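Side-chain contact in glutamine cyclotransferase (Xanthomonas campestris, PDB 3MBR), which probably catalyses the cyclisation of N-terminal glutamine to pyroglutamate in peptides, within a beta-propeller that binds a calcium ion: residues L26-R30 with G31-E35. The protein carries 1 engineered substitution. Residues are numbered along the deposited sequence; the frame is centred on the assembly and turned at random.
Sequences LFYLR and GHLYE. With CA (calcium ion), chain B.
Phe-27 and Tyr-34 meet through contrasting first torsions: Phe-27 holds CG between its backbone N and carbonyl carbon (chi1 66°), which swings its ring across to Tyr-34 and brings one face under Tyr-34 CB, 3.6 Å from the ring centroid in a CH-pi contact. Tyr-34, with CG opposite its carbonyl carbon (chi1 -74°), then lays its own ring nearly parallel, the planes 14° apart, but slid so far that the two barely overlap; Phe-27 CE1 comes to 3.3 Å of Tyr-34 CD1. Farther out, Tyr-34 CE1 rests on Leu-29 CB. Apolar groups suit this face because Phe-27 also packs on Ile-70 and Ala-72, and Leu-29 on Ala-72, of strand 67-73 in the neighbouring blade, while a tyrosine adds a hydroxyl that reaches a water beside the turn.

The ten residues form a beta hairpin, the first two strands of a four-stranded antiparallel propeller blade. Phe-27 and Tyr-34 are a hydrogen-bonded pair, Phe-27 N to Tyr-34 O and Tyr-34 N to Phe-27 O, each 2.9 Å, and Leu-29 with His-32 closes the ladder at a type I' turn. Gly-31 takes the turn's second corner, where its positive phi would jam a side chain against the preceding carbonyl. The water bridges Leu-29 O, His-32 ND1 and Tyr-34 OH, lying in the plane of the imidazole at its edge.

On the other face, Leu-33 CD2 lies at the edge of the Tyr-28 ring, 4.2 Å from Tyr-28 CD2, and Leu-26 CD1 lies 3.8 Å from Glu-35 CB. The aliphatic part of Glu-35 thus meets leucine, while its buried OE2 is satisfied by Thr-23 and His-17. Leu-26 contributes its carbonyl O to calcium at 2.3 Å, alongside Glu-154, Leu-155, Glu-156, Ile-209 and a water.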
loop_
_atom_site.group_PDB
_atom_site.type_symbol
_atom_site.label_atom_id
_atom_site.label_comp_id
_atom_site.label_asym_id
_atom_site.label_seq_id
_atom_site.Cartn_x
_atom_site.Cartn_y
_atom_site.Cartn_z
ATOM N N LEU A 26 0.753 -3.576 -1.648
ATOM C CA LEU A 26 1.388 -3.914 -2.933
ATOM C C LEU A 26 2.687 -3.133 -3.068
ATOM O O LEU A 26 2.758 -1.956 -2.633
ATOM C CB LEU A 26 0.421 -3.448 -4.068
ATOM C CG LEU A 26 0.735 -3.911 -5.500
ATOM C CD1 LEU A 26 0.379 -5.356 -5.720
ATOM C CD2 LEU A 26 -0.063 -3.003 -6.477
ATOM N N PHE A 27 3.703 -3.776 -3.661
ATOM C CA PHE A 27 4.899 -2.989 -4.054
ATOM C C PHE A 27 5.489 -3.583 -5.287
ATOM O O PHE A 27 5.070 -4.722 -5.694
ATOM C CB PHE A 27 5.913 -2.818 -2.922
ATOM C CG PHE A 27 6.575 -4.085 -2.462
ATOM C CD1 PHE A 27 7.651 -4.627 -3.176
ATOM C CD2 PHE A 27 6.178 -4.720 -1.265
ATOM C CE1 PHE A 27 8.342 -5.821 -2.722
ATOM C CE2 PHE A 27 6.870 -5.919 -0.837
ATOM C CZ PHE A 27 7.948 -6.434 -1.554
ATOM N N TYR A 28 6.412 -2.938 -5.925
ATOM C CA TYR A 28 7.011 -3.440 -7.143
ATOM C C TYR A 28 8.515 -3.534 -6.881
ATOM O O TYR A 28 9.163 -2.640 -6.286
ATOM C CB TYR A 28 6.779 -2.412 -8.255
ATOM C CG TYR A 28 7.485 -2.702 -9.553
ATOM C CD1 TYR A 28 8.811 -2.364 -9.718
ATOM C CD2 TYR A 28 6.855 -3.365 -10.557
ATOM C CE1 TYR A 28 9.516 -2.605 -10.895
ATOM C CE2 TYR A 28 7.543 -3.612 -11.783
ATOM C CZ TYR A 28 8.868 -3.224 -11.893
ATOM O OH TYR A 28 9.546 -3.432 -13.098
ATOM N N LEU A 29 9.098 -4.608 -7.381
ATOM C CA LEU A 29 10.537 -4.709 -7.223
ATOM C C LEU A 29 11.149 -5.563 -8.328
ATOM O O LEU A 29 10.676 -6.697 -8.516
ATOM C CB LEU A 29 10.857 -5.365 -5.811
ATOM C CG LEU A 29 12.370 -5.574 -5.593
ATOM C CD1 LEU A 29 12.948 -4.237 -5.510
ATOM C CD2 LEU A 29 12.475 -6.383 -4.218
ATOM N N ARG A 30 12.150 -5.006 -9.050
ATOM C CA ARG A 30 12.915 -5.790 -10.071
ATOM C C ARG A 30 11.953 -6.525 -11.022
ATOM O O ARG A 30 12.129 -7.727 -11.356
ATOM C CB ARG A 30 13.793 -6.858 -9.374
ATOM C CG ARG A 30 15.272 -6.654 -9.048
ATOM C CD ARG A 30 15.686 -5.540 -8.104
ATOM N NE ARG A 30 16.015 -5.826 -6.667
ATOM C CZ ARG A 30 15.909 -6.975 -5.987
ATOM N NH1 ARG A 30 15.510 -8.107 -6.553
ATOM N NH2 ARG A 30 16.207 -6.980 -4.704
ATOM N N GLY A 31 10.949 -5.846 -11.491
ATOM C CA GLY A 31 10.094 -6.351 -12.515
ATOM C C GLY A 31 8.917 -7.175 -12.047
ATOM O O GLY A 31 8.070 -7.535 -12.854
ATOM N N HIS A 32 8.756 -7.409 -10.733
ATOM C CA HIS A 32 7.615 -8.171 -10.238
ATOM C C HIS A 32 6.844 -7.370 -9.222
ATOM O O HIS A 32 7.369 -6.429 -8.553
ATOM C CB HIS A 32 8.052 -9.473 -9.538
ATOM C CG HIS A 32 8.790 -10.399 -10.443
ATOM N ND1 HIS A 32 10.145 -10.588 -10.341
ATOM C CD2 HIS A 32 8.369 -11.134 -11.490
ATOM C CE1 HIS A 32 10.537 -11.451 -11.273
ATOM N NE2 HIS A 32 9.480 -11.778 -12.002
ATOM N N LEU A 33 5.577 -7.709 -9.131
ATOM C CA LEU A 33 4.781 -7.184 -8.045
ATOM C C LEU A 33 4.792 -8.124 -6.858
ATOM O O LEU A 33 4.946 -9.358 -7.029
ATOM C CB LEU A 33 3.300 -7.029 -8.483
ATOM C CG LEU A 33 3.104 -5.993 -9.598
ATOM C CD1 LEU A 33 1.762 -6.178 -10.323
ATOM C CD2 LEU A 33 3.209 -4.645 -8.967
ATOM N N TYR A 34 4.663 -7.577 -5.656
ATOM C CA TYR A 34 4.500 -8.381 -4.451
ATOM C C TYR A 34 3.215 -7.859 -3.845
ATOM O O TYR A 34 3.013 -6.618 -3.728
ATOM C CB TYR A 34 5.685 -8.121 -3.507
ATOM C CG TYR A 34 6.924 -8.783 -4.020
ATOM C CD1 TYR A 34 7.679 -8.154 -5.012
ATOM C CD2 TYR A 34 7.300 -10.077 -3.579
ATOM C CE1 TYR A 34 8.824 -8.731 -5.546
ATOM C CE2 TYR A 34 8.518 -10.666 -4.107
ATOM C CZ TYR A 34 9.244 -9.994 -5.086
ATOM O OH TYR A 34 10.380 -10.598 -5.603
ATOM N N GLU A 35 2.344 -8.780 -3.471
ATOM C CA GLU A 35 1.011 -8.424 -3.042
ATOM C C GLU A 35 0.597 -9.184 -1.788
ATOM O O GLU A 35 0.752 -10.430 -1.779
ATOM C CB GLU A 35 0.020 -8.778 -4.154
ATOM C CG GLU A 35 -1.391 -8.274 -3.902
ATOM C CD GLU A 35 -2.293 -8.504 -5.130
ATOM O OE1 GLU A 35 -1.857 -9.120 -6.144
ATOM O OE2 GLU A 35 -3.449 -8.042 -5.070
HETATM CA CA CA B . 2.374 0.109 -1.704
HETATM O O HOH W 1 11.414 -9.473 -8.126
HETATM O O HOH W 2 3.723 -0.788 0.101
#